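Local atomic coordinates of cellobiose 2-epimerase (Spirochaeta thermophila DSM 6192, PDB entry 5ZIG), a protein that probably catalyses the reversible epimerisation of cellobiose to 4-O-beta-D-glucopyranosyl-D-mannose, converting the reducing-end glucose unit to mannose. Residues R62-F67 against V126-A131; N122-Y127 against I197-S202; Q318-V323 against N386-L391; Y164-T169 against P188-T193. All coordinates share one frame; numbering follows the deposited sequence.

How the contacts relate
Along the chain from the N terminus, contact 1 comes first, closing the loop between helices 57-73 and 119-136. Contact 2 starts on that same helix 119-136, sharing Val126 and Tyr127 with contact 1, and reaches helix 191-208. Within the span of contact 2 lies the shorter-range contact 4, which joins the loop leading into strand 167-168 to strand 189-190 and the first turn of helix 191-208, and meets contact 2 where Tyr164 packs on Ile197 and Tyr201. Contact 3 follows separately, pairing helix 315-332 with the C-terminal helix 384-402. It is tied back to the earlier helices by the salt bridge from Arg388 NH1 to Glu199 OE2 (2.6 Å) and by Arg388 packing on Trp65.

Contact 1: R62-F67 against V126-A131; sequences RHLWTF and VYALAA. With EDO (1,2-ethanediol), chain E.
Trp65 and Tyr127 form an offset stack that is the tightest part of this contact. The five-membered ring of the indole lies over one face of the phenol, with centroids 3.9 Å apart and planes only 13° from parallel. Trp65 NE1 sits above the rim of the tyrosine ring, 3.1 Å from Tyr127 CZ. With CG anti to the backbone N (chi1 -178°), the indole reaches along the neighbouring helix, where its CD1 also touches Ala131 CB at 3.5 Å. Close to the backbones, Ala128 CB rests 3.7 Å from Trp65 N, and its small size lets the helices come near. Leu64 adds a further contact, its CD2 3.6 Å from Ala128 O. At the far end the packing opens onto a bound 1,2-ethanediol, probably from the crystallisation liquor: Tyr127 OH hydrogen-bonds its O2 at 2.7 Å, while O1 lies near the edge of the indole. Replacing the Trp65 indole by the methyl of an alanine is likely to strip one face of Tyr127 of its stacking partner and leave the phenol freer to turn. The axes of the two segments approach to 8.0 Å at 30°; the helices are consecutive inner helices of the (alpha/alpha)6 barrel of the N-acylglucosamine 2-epimerase family.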
loop_
_atom_site.group_PDB
_atom_site.type_symbol
_atom_site.label_atom_id
_atom_site.label_comp_id
_atom_site.label_asym_id
_atom_site.label_seq_id
_atom_site.Cartn_x
_atom_site.Cartn_y
_atom_site.Cartn_z
ATOM N N ARG A 62 4.069 -7.924 2.742
ATOM C CA ARG A 62 3.781 -7.538 1.358
ATOM C C ARG A 62 3.975 -8.712 0.402
ATOM O O ARG A 62 3.137 -8.943 -0.479
ATOM C CB ARG A 62 4.645 -6.347 0.956
ATOM C CG ARG A 62 4.140 -5.043 1.574
ATOM C CD ARG A 62 4.979 -3.850 1.194
ATOM N NE ARG A 62 4.466 -2.611 1.782
ATOM C CZ ARG A 62 5.019 -1.412 1.590
ATOM N NH1 ARG A 62 6.083 -1.283 0.805
ATOM N NH2 ARG A 62 4.489 -0.335 2.150
ATOM N N HIS A 63 5.053 -9.488 0.581
ATOM C CA HIS A 63 5.249 -10.664 -0.263
ATOM C C HIS A 63 4.172 -11.709 -0.018
ATOM O O HIS A 63 3.696 -12.349 -0.966
ATOM C CB HIS A 63 6.639 -11.257 -0.041
ATOM C CG HIS A 63 7.746 -10.416 -0.600
ATOM N ND1 HIS A 63 7.664 -9.796 -1.832
ATOM C CD2 HIS A 63 8.945 -10.061 -0.079
ATOM C CE1 HIS A 63 8.777 -9.112 -2.052
ATOM N NE2 HIS A 63 9.575 -9.267 -1.008
ATOM N N LEU A 64 3.772 -11.901 1.248
ATOM C CA LEU A 64 2.642 -12.785 1.521
ATOM C C LEU A 64 1.386 -12.322 0.784
ATOM O O LEU A 64 0.694 -13.129 0.151
ATOM C CB LEU A 64 2.367 -12.869 3.023
ATOM C CG LEU A 64 1.171 -13.812 3.303
ATOM C CD1 LEU A 64 1.392 -15.181 2.651
ATOM C CD2 LEU A 64 0.814 -13.980 4.805
ATOM N N TRP A 65 1.060 -11.027 0.881
ATOM C CA TRP A 65 -0.123 -10.517 0.195
ATOM C C TRP A 65 0.022 -10.698 -1.311
ATOM O O TRP A 65 -0.885 -11.208 -1.972
ATOM C CB TRP A 65 -0.374 -9.043 0.547
ATOM C CG TRP A 65 -1.642 -8.461 -0.102
ATOM C CD1 TRP A 65 -2.899 -8.406 0.446
ATOM C CD2 TRP A 65 -1.749 -7.850 -1.404
ATOM N NE1 TRP A 65 -3.771 -7.805 -0.428
ATOM C CE2 TRP A 65 -3.091 -7.451 -1.568
ATOM C CE3 TRP A 65 -0.834 -7.586 -2.431
ATOM C CZ2 TRP A 65 -3.550 -6.829 -2.732
ATOM C CZ3 TRP A 65 -1.300 -6.961 -3.596
ATOM C CH2 TRP A 65 -2.637 -6.584 -3.725
ATOM N N THR A 66 1.189 -10.352 -1.856
ATOM C CA THR A 66 1.364 -10.411 -3.305
ATOM C C THR A 66 1.131 -11.824 -3.839
ATOM O O THR A 66 0.359 -12.014 -4.786
ATOM C CB THR A 66 2.751 -9.898 -3.687
ATOM O OG1 THR A 66 2.782 -8.469 -3.561
ATOM C CG2 THR A 66 3.105 -10.288 -5.129
ATOM N N PHE A 67 1.742 -12.835 -3.219
ATOM C CA PHE A 67 1.655 -14.179 -3.777
ATOM C C PHE A 67 0.325 -14.864 -3.492
ATOM O O PHE A 67 -0.060 -15.779 -4.237
ATOM C CB PHE A 67 2.821 -15.040 -3.280
ATOM C CG PHE A 67 4.115 -14.706 -3.979
ATOM C CD1 PHE A 67 4.352 -15.160 -5.261
ATOM C CD2 PHE A 67 5.046 -13.889 -3.382
ATOM C CE1 PHE A 67 5.521 -14.836 -5.920
ATOM C CE2 PHE A 67 6.223 -13.567 -4.026
ATOM C CZ PHE A 67 6.463 -14.029 -5.289
ATOM N N VAL A 126 -2.229 -8.057 9.092
ATOM C CA VAL A 126 -3.644 -8.402 8.996
ATOM C C VAL A 126 -4.058 -8.463 7.527
ATOM O O VAL A 126 -4.585 -9.479 7.054
ATOM C CB VAL A 126 -4.492 -7.403 9.804
ATOM C CG1 VAL A 126 -5.995 -7.477 9.399
ATOM C CG2 VAL A 126 -4.299 -7.637 11.305
ATOM N N TYR A 127 -3.748 -7.396 6.779
ATOM C CA TYR A 127 -3.996 -7.322 5.329
ATOM C C TYR A 127 -3.525 -8.581 4.606
ATOM O O TYR A 127 -4.292 -9.224 3.884
ATOM C CB TYR A 127 -3.282 -6.078 4.783
ATOM C CG TYR A 127 -3.503 -5.693 3.321
ATOM C CD1 TYR A 127 -4.778 -5.477 2.806
ATOM C CD2 TYR A 127 -2.405 -5.481 2.471
ATOM C CE1 TYR A 127 -4.959 -5.075 1.431
ATOM C CE2 TYR A 127 -2.568 -5.081 1.160
ATOM C CZ TYR A 127 -3.842 -4.881 0.636
ATOM O OH TYR A 127 -3.963 -4.510 -0.695
ATOM N N ALA A 128 -2.274 -8.979 4.839
ATOM C CA ALA A 128 -1.697 -10.118 4.139
ATOM C C ALA A 128 -2.231 -11.454 4.636
ATOM O O ALA A 128 -2.314 -12.408 3.850
ATOM C CB ALA A 128 -0.174 -10.102 4.265
ATOM N N LEU A 129 -2.558 -11.566 5.930
ATOM C CA LEU A 129 -3.072 -12.833 6.442
ATOM C C LEU A 129 -4.473 -13.113 5.933
ATOM O O LEU A 129 -4.833 -14.276 5.714
ATOM C CB LEU A 129 -3.072 -12.828 7.971
ATOM C CG LEU A 129 -1.719 -13.049 8.644
ATOM C CD1 LEU A 129 -1.696 -12.340 9.997
ATOM C CD2 LEU A 129 -1.445 -14.533 8.807
ATOM N N ALA A 130 -5.279 -12.065 5.764
ATOM C CA ALA A 130 -6.598 -12.223 5.173
ATOM C C ALA A 130 -6.485 -12.688 3.726
ATOM O O ALA A 130 -7.191 -13.614 3.305
ATOM C CB ALA A 130 -7.368 -10.901 5.273
ATOM N N ALA A 131 -5.563 -12.088 2.967
ATOM C CA ALA A 131 -5.329 -12.532 1.600
ATOM C C ALA A 131 -4.890 -13.987 1.571
ATOM O O ALA A 131 -5.379 -14.774 0.751
ATOM C CB ALA A 131 -4.288 -11.632 0.939
HETATM C C1 EDO E . -7.296 -3.875 -2.901
HETATM O O1 EDO E . -6.975 -5.120 -2.270
HETATM C C2 EDO E . -7.243 -2.767 -1.861
HETATM O O2 EDO E . -6.319 -3.177 -0.849
#

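Contact 2: N122-Y127 against I197-S202; sequences NAFAVY and ILEAYS. With EDO (1,2-ethanediol), chain E.
Tyr127 and Glu199 both turn CG trans to the backbone N (chi1 -174° for the tyrosine), and the glutamate stays extended beyond CG, which lays its carboxylate over the phenol ring. The two residues belong to neighbouring inner helices of the (alpha/alpha)6 barrel, whose axes here approach to 8.1 Å and run in nearly the same direction. Glu199 CG makes a CH-pi contact 3.9 Å from the centroid of the Tyr127 ring, and the carboxylate stacks almost flat on that ring, with planes 8° apart. The glutamate thus covers the face of Tyr127 opposite the one taken by Trp65. Against Phe124 the same carboxylate is turned steeply, at 76° to the ring plane, and points OE1 at the ring face, 3.5 Å from Phe124 CZ. Helix 384-402 holds OE2, which hydrogen-bonds Tyr384 OH and forms a salt bridge with Arg388 NH1, while OE1 bonds to His196 ND1 of its own helix. These bonds probably hold the carboxylate in its orientation. Away from the polar end, small residues bring the backbones together. Ala123 CB touches Ile197 CG1 at 3.8 Å, and the methyl CB of Ala200 lies 3.4 Å from Ala123 O.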
loop_
_atom_site.group_PDB
_atom_site.type_symbol
_atom_site.label_atom_id
_atom_site.label_comp_id
_atom_site.label_asym_id
_atom_site.label_seq_id
_atom_site.Cartn_x
_atom_site.Cartn_y
_atom_site.Cartn_z
ATOM N N ASN A 122 1.869 -4.191 11.837
ATOM C CA ASN A 122 0.834 -5.122 12.261
ATOM C C ASN A 122 -0.419 -5.005 11.387
ATOM O O ASN A 122 -1.100 -6.015 11.148
ATOM C CB ASN A 122 0.522 -4.888 13.743
ATOM C CG ASN A 122 1.573 -5.515 14.657
ATOM O OD1 ASN A 122 1.411 -6.642 15.110
ATOM N ND2 ASN A 122 2.668 -4.808 14.887
ATOM N N ALA A 123 -0.729 -3.797 10.894
ATOM C CA ALA A 123 -1.792 -3.637 9.890
ATOM C C ALA A 123 -1.508 -4.480 8.656
ATOM O O ALA A 123 -2.328 -5.315 8.258
ATOM C CB ALA A 123 -1.944 -2.169 9.479
ATOM N N PHE A 124 -0.343 -4.270 8.030
ATOM C CA PHE A 124 0.008 -5.048 6.845
ATOM C C PHE A 124 -0.075 -6.547 7.103
ATOM O O PHE A 124 -0.466 -7.304 6.215
ATOM C CB PHE A 124 1.413 -4.675 6.349
ATOM C CG PHE A 124 1.401 -3.700 5.210
ATOM C CD1 PHE A 124 1.122 -4.124 3.920
ATOM C CD2 PHE A 124 1.596 -2.348 5.441
ATOM C CE1 PHE A 124 1.067 -3.207 2.849
ATOM C CE2 PHE A 124 1.531 -1.428 4.392
ATOM C CZ PHE A 124 1.277 -1.865 3.087
ATOM N N ALA A 125 0.266 -6.998 8.314
ATOM C CA ALA A 125 0.134 -8.417 8.617
ATOM C C ALA A 125 -1.323 -8.848 8.526
ATOM O O ALA A 125 -1.636 -9.902 7.968
ATOM C CB ALA A 125 0.704 -8.733 10.013
ATOM N N VAL A 126 -2.229 -8.057 9.092
ATOM C CA VAL A 126 -3.644 -8.402 8.996
ATOM C C VAL A 126 -4.058 -8.463 7.527
ATOM O O VAL A 126 -4.585 -9.479 7.054
ATOM C CB VAL A 126 -4.492 -7.403 9.804
ATOM C CG1 VAL A 126 -5.995 -7.477 9.399
ATOM C CG2 VAL A 126 -4.299 -7.637 11.305
ATOM N N TYR A 127 -3.748 -7.396 6.779
ATOM C CA TYR A 127 -3.996 -7.322 5.329
ATOM C C TYR A 127 -3.525 -8.581 4.606
ATOM O O TYR A 127 -4.292 -9.224 3.884
ATOM C CB TYR A 127 -3.282 -6.078 4.783
ATOM C CG TYR A 127 -3.503 -5.693 3.321
ATOM C CD1 TYR A 127 -4.778 -5.477 2.806
ATOM C CD2 TYR A 127 -2.405 -5.481 2.471
ATOM C CE1 TYR A 127 -4.959 -5.075 1.431
ATOM C CE2 TYR A 127 -2.568 -5.081 1.160
ATOM C CZ TYR A 127 -3.842 -4.881 0.636
ATOM O OH TYR A 127 -3.963 -4.510 -0.695
ATOM N N ILE A 197 -4.077 1.049 8.138
ATOM C CA ILE A 197 -5.010 0.309 8.974
ATOM C C ILE A 197 -6.364 0.227 8.289
ATOM O O ILE A 197 -6.992 -0.839 8.224
ATOM C CB ILE A 197 -5.120 0.944 10.368
ATOM C CG1 ILE A 197 -3.852 0.658 11.172
ATOM C CG2 ILE A 197 -6.329 0.363 11.093
ATOM C CD1 ILE A 197 -3.508 1.755 12.175
ATOM N N LEU A 198 -6.832 1.351 7.752
ATOM C CA LEU A 198 -8.024 1.317 6.915
ATOM C C LEU A 198 -7.876 0.266 5.823
ATOM O O LEU A 198 -8.769 -0.565 5.610
ATOM C CB LEU A 198 -8.268 2.707 6.325
ATOM C CG LEU A 198 -9.396 2.794 5.306
ATOM C CD1 LEU A 198 -10.760 2.714 5.978
ATOM C CD2 LEU A 198 -9.272 4.064 4.460
ATOM N N GLU A 199 -6.711 0.250 5.163
ATOM C CA GLU A 199 -6.492 -0.658 4.040
ATOM C C GLU A 199 -6.653 -2.107 4.468
ATOM O O GLU A 199 -7.362 -2.893 3.814
ATOM C CB GLU A 199 -5.106 -0.405 3.442
ATOM C CG GLU A 199 -4.575 -1.484 2.517
ATOM C CD GLU A 199 -3.103 -1.268 2.183
ATOM O OE1 GLU A 199 -2.239 -1.394 3.082
ATOM O OE2 GLU A 199 -2.810 -0.935 1.025
ATOM N N ALA A 200 -6.017 -2.468 5.586
ATOM C CA ALA A 200 -6.165 -3.801 6.157
ATOM C C ALA A 200 -7.620 -4.120 6.456
ATOM O O ALA A 200 -8.088 -5.231 6.185
ATOM C CB ALA A 200 -5.331 -3.910 7.445
ATOM N N TYR A 201 -8.339 -3.171 7.056
ATOM C CA TYR A 201 -9.673 -3.469 7.579
ATOM C C TYR A 201 -10.674 -3.669 6.453
ATOM O O TYR A 201 -11.501 -4.585 6.520
ATOM C CB TYR A 201 -10.137 -2.362 8.520
ATOM C CG TYR A 201 -9.461 -2.392 9.883
ATOM C CD1 TYR A 201 -8.413 -3.271 10.145
ATOM C CD2 TYR A 201 -9.880 -1.559 10.903
ATOM C CE1 TYR A 201 -7.791 -3.305 11.393
ATOM C CE2 TYR A 201 -9.250 -1.575 12.177
ATOM C CZ TYR A 201 -8.217 -2.459 12.407
ATOM O OH TYR A 201 -7.597 -2.509 13.652
ATOM N N SER A 202 -10.627 -2.819 5.418
ATOM C CA SER A 202 -11.452 -3.057 4.228
ATOM C C SER A 202 -11.341 -4.506 3.766
ATOM O O SER A 202 -12.354 -5.166 3.503
ATOM C CB SER A 202 -11.063 -2.105 3.090
ATOM O OG SER A 202 -11.424 -0.759 3.383
HETATM C C1 EDO E . -7.296 -3.875 -2.901
HETATM O O1 EDO E . -6.975 -5.120 -2.270
HETATM C C2 EDO E . -7.243 -2.767 -1.861
HETATM O O2 EDO E . -6.319 -3.177 -0.849
#

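Contact 3: Q318-V323 against N386-L391; sequences QAEAFV and NSRACL
Two inner helices of the (alpha/alpha)6 barrel, 315-332 and the C-terminal 384-402, meet here through a salt bridge between Glu320 and Arg388 and an apolar patch round Ala389. Arg388 NH2 donates to Glu320 OE2 over 2.9 Å in a nearly straight bond, with an N-H...O angle of 167°. The acceptor lies in the guanidinium plane, but the donor reaches OE2 from above the carboxylate plane, 46° out of it, and the two flat groups are steeply turned against each other. The arginine chain bends at chi3 (68°), which swings the guanidinium edge toward the glutamate. A water closes a second path between them, donating to Glu320 OE2 at 2.8 Å and accepting from Arg388 NE at 2.8 Å. The pair faces the interior of the barrel, where helices 191-208 and 251-269 supply further partners. Arg388 NH1 forms a salt bridge with Glu199 and NH2 another with Glu256, while Glu320 OE1 is bonded to Trp259 NE1; OE2 also bonds to His385 ND1, from the arginine's own helix. Farther from these charges, Val323 CG2 packs 3.7 Å from Ala389 CA, and Ala319 CB meets Ala389 CB at 4.1 Å. Phe322 presents its ring edge to the backbone, with CE2 3.7 Å from Ala389 O in the plane of the ring.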
loop_
_atom_site.group_PDB
_atom_site.type_symbol
_atom_site.label_atom_id
_atom_site.label_comp_id
_atom_site.label_asym_id
_atom_site.label_seq_id
_atom_site.Cartn_x
_atom_site.Cartn_y
_atom_site.Cartn_z
ATOM N N GLN A 318 3.894 6.446 -8.658
ATOM C CA GLN A 318 3.422 6.347 -10.015
ATOM C C GLN A 318 2.393 5.251 -10.078
ATOM O O GLN A 318 1.360 5.421 -10.666
ATOM C CB GLN A 318 4.565 6.120 -11.016
ATOM C CG GLN A 318 5.729 7.039 -10.871
ATOM C CD GLN A 318 5.396 8.495 -10.650
ATOM O OE1 GLN A 318 4.651 9.080 -11.352
ATOM N NE2 GLN A 318 6.035 9.084 -9.672
ATOM N N ALA A 319 2.717 4.145 -9.439
ATOM C CA ALA A 319 1.848 3.033 -9.380
ATOM C C ALA A 319 0.519 3.436 -8.780
ATOM O O ALA A 319 -0.494 3.153 -9.326
ATOM C CB ALA A 319 2.456 1.928 -8.591
ATOM N N GLU A 320 0.557 4.116 -7.657
ATOM C CA GLU A 320 -0.696 4.498 -7.012
ATOM C C GLU A 320 -1.438 5.553 -7.811
ATOM O O GLU A 320 -2.672 5.592 -7.788
ATOM C CB GLU A 320 -0.439 5.012 -5.595
ATOM C CG GLU A 320 0.084 3.953 -4.654
ATOM C CD GLU A 320 -0.812 2.768 -4.621
ATOM O OE1 GLU A 320 -2.034 2.961 -4.827
ATOM O OE2 GLU A 320 -0.308 1.648 -4.401
ATOM N N ALA A 321 -0.703 6.436 -8.483
ATOM C CA ALA A 321 -1.349 7.406 -9.351
ATOM C C ALA A 321 -2.090 6.704 -10.482
ATOM O O ALA A 321 -3.177 7.138 -10.873
ATOM C CB ALA A 321 -0.319 8.395 -9.886
ATOM N N PHE A 322 -1.561 5.577 -10.962
ATOM C CA PHE A 322 -2.266 4.789 -11.974
ATOM C C PHE A 322 -3.609 4.265 -11.444
ATOM O O PHE A 322 -4.664 4.497 -12.052
ATOM C CB PHE A 322 -1.361 3.638 -12.434
ATOM C CG PHE A 322 -1.987 2.729 -13.421
ATOM C CD1 PHE A 322 -2.365 3.205 -14.687
ATOM C CD2 PHE A 322 -2.200 1.396 -13.113
ATOM C CE1 PHE A 322 -2.945 2.357 -15.616
ATOM C CE2 PHE A 322 -2.790 0.540 -14.029
ATOM C CZ PHE A 322 -3.158 1.020 -15.291
ATOM N N VAL A 323 -3.597 3.564 -10.300
ATOM C CA VAL A 323 -4.852 3.028 -9.765
ATOM C C VAL A 323 -5.796 4.158 -9.409
ATOM O O VAL A 323 -7.008 4.073 -9.642
ATOM C CB VAL A 323 -4.584 2.110 -8.564
ATOM C CG1 VAL A 323 -5.869 1.449 -8.124
ATOM C CG2 VAL A 323 -3.569 1.053 -8.952
ATOM N N ASN A 386 3.398 -2.392 -6.981
ATOM C CA ASN A 386 3.343 -2.683 -8.388
ATOM C C ASN A 386 2.478 -3.884 -8.764
ATOM O O ASN A 386 1.754 -3.774 -9.695
ATOM C CB ASN A 386 4.730 -2.666 -9.073
ATOM C CG ASN A 386 5.704 -3.692 -8.532
ATOM O OD1 ASN A 386 5.362 -4.538 -7.751
ATOM N ND2 ASN A 386 6.938 -3.616 -9.004
ATOM N N SER A 387 2.537 -4.988 -8.041
ATOM C CA SER A 387 1.678 -6.090 -8.322
ATOM C C SER A 387 0.234 -5.656 -8.133
ATOM O O SER A 387 -0.588 -6.004 -8.921
ATOM C CB SER A 387 1.883 -7.266 -7.443
ATOM O OG SER A 387 3.001 -8.004 -7.765
ATOM N N ARG A 388 -0.067 -4.973 -7.039
ATOM C CA ARG A 388 -1.430 -4.500 -6.850
ATOM C C ARG A 388 -1.880 -3.648 -8.026
ATOM O O ARG A 388 -3.015 -3.781 -8.499
ATOM C CB ARG A 388 -1.552 -3.691 -5.561
ATOM C CG ARG A 388 -3.012 -3.264 -5.254
ATOM C CD ARG A 388 -3.194 -2.768 -3.815
ATOM N NE ARG A 388 -2.508 -1.495 -3.575
ATOM C CZ ARG A 388 -2.624 -0.757 -2.465
ATOM N NH1 ARG A 388 -3.420 -1.141 -1.472
ATOM N NH2 ARG A 388 -1.936 0.370 -2.345
ATOM N N ALA A 389 -1.009 -2.746 -8.488
ATOM C CA ALA A 389 -1.383 -1.833 -9.556
ATOM C C ALA A 389 -1.714 -2.600 -10.812
ATOM O O ALA A 389 -2.621 -2.218 -11.547
ATOM C CB ALA A 389 -0.266 -0.821 -9.807
ATOM N N CYS A 390 -1.043 -3.730 -11.022
ATOM C CA CYS A 390 -1.354 -4.586 -12.159
ATOM C C CYS A 390 -2.680 -5.313 -11.955
ATOM O O CYS A 390 -3.505 -5.386 -12.878
ATOM C CB CYS A 390 -0.217 -5.589 -12.380
ATOM S SG CYS A 390 1.362 -4.883 -12.899
ATOM N N LEU A 391 -2.897 -5.870 -10.756
ATOM C CA LEU A 391 -4.151 -6.569 -10.475
ATOM C C LEU A 391 -5.331 -5.607 -10.457
ATOM O O LEU A 391 -6.385 -5.897 -11.027
ATOM C CB LEU A 391 -4.057 -7.319 -9.144
ATOM C CG LEU A 391 -3.136 -8.548 -9.183
ATOM C CD1 LEU A 391 -2.684 -8.917 -7.773
ATOM C CD2 LEU A 391 -3.791 -9.747 -9.884
HETATM O O HOH W 1 -0.885 -0.709 -5.777
#

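Contact 4: Y164-T169 against P188-T193; sequences YYEAFT and PKTMNT
Glu166 reaches from its loop to Thr190 and Thr193 at the start of helix 191-208. Its CB lies 3.5 Å from Pro188 O, the carbonyl that also accepts Glu166 N at 3.2 Å. A chi1 of -176° sends CG away from the backbone N, and a bend at chi2 then brings CD beside the two threonine hydroxyls. At the tip, OE1 accepts from Thr190 OG1 at 2.6 Å, met on its syn side, and OE2 accepts from Thr193 OG1 at 2.6 Å, met from above the carboxylate plane (41° out of it). OE1 also accepts a hydrogen bond from a water at 2.8 Å; that water donates to Tyr164 O as well and accepts from Thr190 N. Thr190 is the N-cap residue, its OG1 accepting from Thr193 N at 3.2 Å, so Glu166, bonded to the capping hydroxyl, probably helps to orient it. Without the carboxylate, as with an alanine here, both threonine hydroxyls would probably lose this acceptor. Alongside, Lys189 CG packs 3.3 Å from Tyr164 O, while its NZ forms a salt bridge with Asp158 and a hydrogen bond to Glu240 O. Glu166 directly precedes strand 167-168, which pairs with 117-118, whereas strand 189-190 belongs to another sheet beside 237-238; the contact joins these sheets at the N-terminal end of helix 191-208, next to Tyr120 of helix 119-136.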
loop_
_atom_site.group_PDB
_atom_site.type_symbol
_atom_site.label_atom_id
_atom_site.label_comp_id
_atom_site.label_asym_id
_atom_site.label_seq_id
_atom_site.Cartn_x
_atom_site.Cartn_y
_atom_site.Cartn_z
ATOM N N TYR A 164 -5.430 5.902 16.274
ATOM C CA TYR A 164 -4.515 4.883 16.777
ATOM C C TYR A 164 -3.145 5.490 17.080
ATOM O O TYR A 164 -2.631 6.308 16.310
ATOM C CB TYR A 164 -4.311 3.697 15.774
ATOM C CG TYR A 164 -5.597 2.983 15.386
ATOM C CD1 TYR A 164 -5.891 1.722 15.902
ATOM C CD2 TYR A 164 -6.505 3.559 14.513
ATOM C CE1 TYR A 164 -7.052 1.082 15.591
ATOM C CE2 TYR A 164 -7.682 2.908 14.177
ATOM C CZ TYR A 164 -7.947 1.668 14.730
ATOM O OH TYR A 164 -9.106 0.988 14.435
ATOM N N TYR A 165 -2.564 5.077 18.208
ATOM C CA TYR A 165 -1.166 5.381 18.472
ATOM C C TYR A 165 -0.286 4.737 17.407
ATOM O O TYR A 165 -0.594 3.667 16.876
ATOM C CB TYR A 165 -0.774 4.883 19.859
ATOM C CG TYR A 165 -1.583 5.568 20.926
ATOM C CD1 TYR A 165 -1.263 6.851 21.330
ATOM C CD2 TYR A 165 -2.712 4.957 21.488
ATOM C CE1 TYR A 165 -2.007 7.501 22.286
ATOM C CE2 TYR A 165 -3.464 5.609 22.438
ATOM C CZ TYR A 165 -3.096 6.883 22.844
ATOM O OH TYR A 165 -3.820 7.563 23.802
ATOM N N GLU A 166 0.833 5.396 17.112
ATOM C CA GLU A 166 1.718 4.932 16.050
ATOM C C GLU A 166 2.304 3.561 16.359
ATOM O O GLU A 166 2.339 2.678 15.491
ATOM C CB GLU A 166 2.827 5.962 15.848
ATOM C CG GLU A 166 3.787 5.665 14.712
ATOM C CD GLU A 166 3.151 5.816 13.346
ATOM O OE1 GLU A 166 2.128 6.512 13.223
ATOM O OE2 GLU A 166 3.695 5.242 12.392
ATOM N N ALA A 167 2.772 3.357 17.590
ATOM C CA ALA A 167 3.569 2.176 17.880
ATOM C C ALA A 167 3.565 1.926 19.385
ATOM O O ALA A 167 3.202 2.799 20.177
ATOM C CB ALA A 167 4.998 2.334 17.351
ATOM N N PHE A 168 3.954 0.709 19.760
ATOM C CA PHE A 168 4.006 0.303 21.153
ATOM C C PHE A 168 5.281 -0.483 21.419
ATOM O O PHE A 168 5.894 -1.057 20.512
ATOM C CB PHE A 168 2.778 -0.542 21.553
ATOM C CG PHE A 168 1.518 0.250 21.696
ATOM C CD1 PHE A 168 0.738 0.546 20.583
ATOM C CD2 PHE A 168 1.111 0.705 22.941
ATOM C CE1 PHE A 168 -0.441 1.284 20.721
ATOM C CE2 PHE A 168 -0.050 1.443 23.081
ATOM C CZ PHE A 168 -0.821 1.744 21.970
ATOM N N THR A 169 5.667 -0.493 22.697
ATOM C CA THR A 169 6.716 -1.360 23.195
ATOM C C THR A 169 6.337 -2.824 22.981
ATOM O O THR A 169 5.181 -3.167 22.699
ATOM C CB THR A 169 6.958 -1.103 24.681
ATOM O OG1 THR A 169 5.697 -1.035 25.364
ATOM C CG2 THR A 169 7.718 0.202 24.895
ATOM N N PRO A 188 2.840 11.668 17.725
ATOM C CA PRO A 188 2.181 10.456 18.240
ATOM C C PRO A 188 1.288 9.766 17.218
ATOM O O PRO A 188 1.019 8.566 17.376
ATOM C CB PRO A 188 1.369 10.977 19.443
ATOM C CG PRO A 188 1.944 12.354 19.754
ATOM C CD PRO A 188 2.355 12.881 18.406
ATOM N N LYS A 189 0.849 10.467 16.164
ATOM C CA LYS A 189 0.008 9.864 15.134
ATOM C C LYS A 189 0.454 10.302 13.735
ATOM O O LYS A 189 0.954 11.417 13.541
ATOM C CB LYS A 189 -1.464 10.226 15.373
ATOM C CG LYS A 189 -2.062 9.587 16.620
ATOM C CD LYS A 189 -3.344 10.273 17.061
ATOM C CE LYS A 189 -3.912 9.574 18.311
ATOM N NZ LYS A 189 -5.155 10.221 18.836
ATOM N N THR A 190 0.271 9.407 12.754
ATOM C CA THR A 190 0.611 9.691 11.360
ATOM C C THR A 190 -0.538 9.268 10.437
ATOM O O THR A 190 -1.217 8.264 10.697
ATOM C CB THR A 190 1.952 8.981 10.928
ATOM O OG1 THR A 190 1.776 7.559 10.874
ATOM C CG2 THR A 190 3.110 9.306 11.886
ATOM N N MET A 191 -0.767 10.057 9.369
ATOM C CA MET A 191 -1.721 9.663 8.326
ATOM C C MET A 191 -1.332 8.318 7.742
ATOM O O MET A 191 -2.184 7.457 7.501
ATOM C CB MET A 191 -1.778 10.761 7.248
ATOM C CG MET A 191 -2.257 10.444 5.789
ATOM S SD MET A 191 -1.213 9.373 4.779
ATOM C CE MET A 191 0.157 10.523 4.498
ATOM N N ASN A 192 -0.030 8.103 7.588
ATOM C CA ASN A 192 0.456 6.924 6.896
ATOM C C ASN A 192 -0.025 5.653 7.585
ATOM O O ASN A 192 -0.582 4.750 6.945
ATOM C CB ASN A 192 1.981 6.995 6.834
ATOM C CG ASN A 192 2.567 5.874 6.046
ATOM O OD1 ASN A 192 2.216 5.667 4.884
ATOM N ND2 ASN A 192 3.460 5.126 6.674
ATOM N N THR A 193 0.160 5.581 8.905
ATOM C CA THR A 193 -0.299 4.418 9.653
ATOM C C THR A 193 -1.819 4.315 9.652
ATOM O O THR A 193 -2.379 3.213 9.552
ATOM C CB THR A 193 0.242 4.485 11.082
ATOM O OG1 THR A 193 1.659 4.247 11.052
ATOM C CG2 THR A 193 -0.420 3.444 11.940
HETATM O O HOH W 2 -0.608 6.890 13.865
#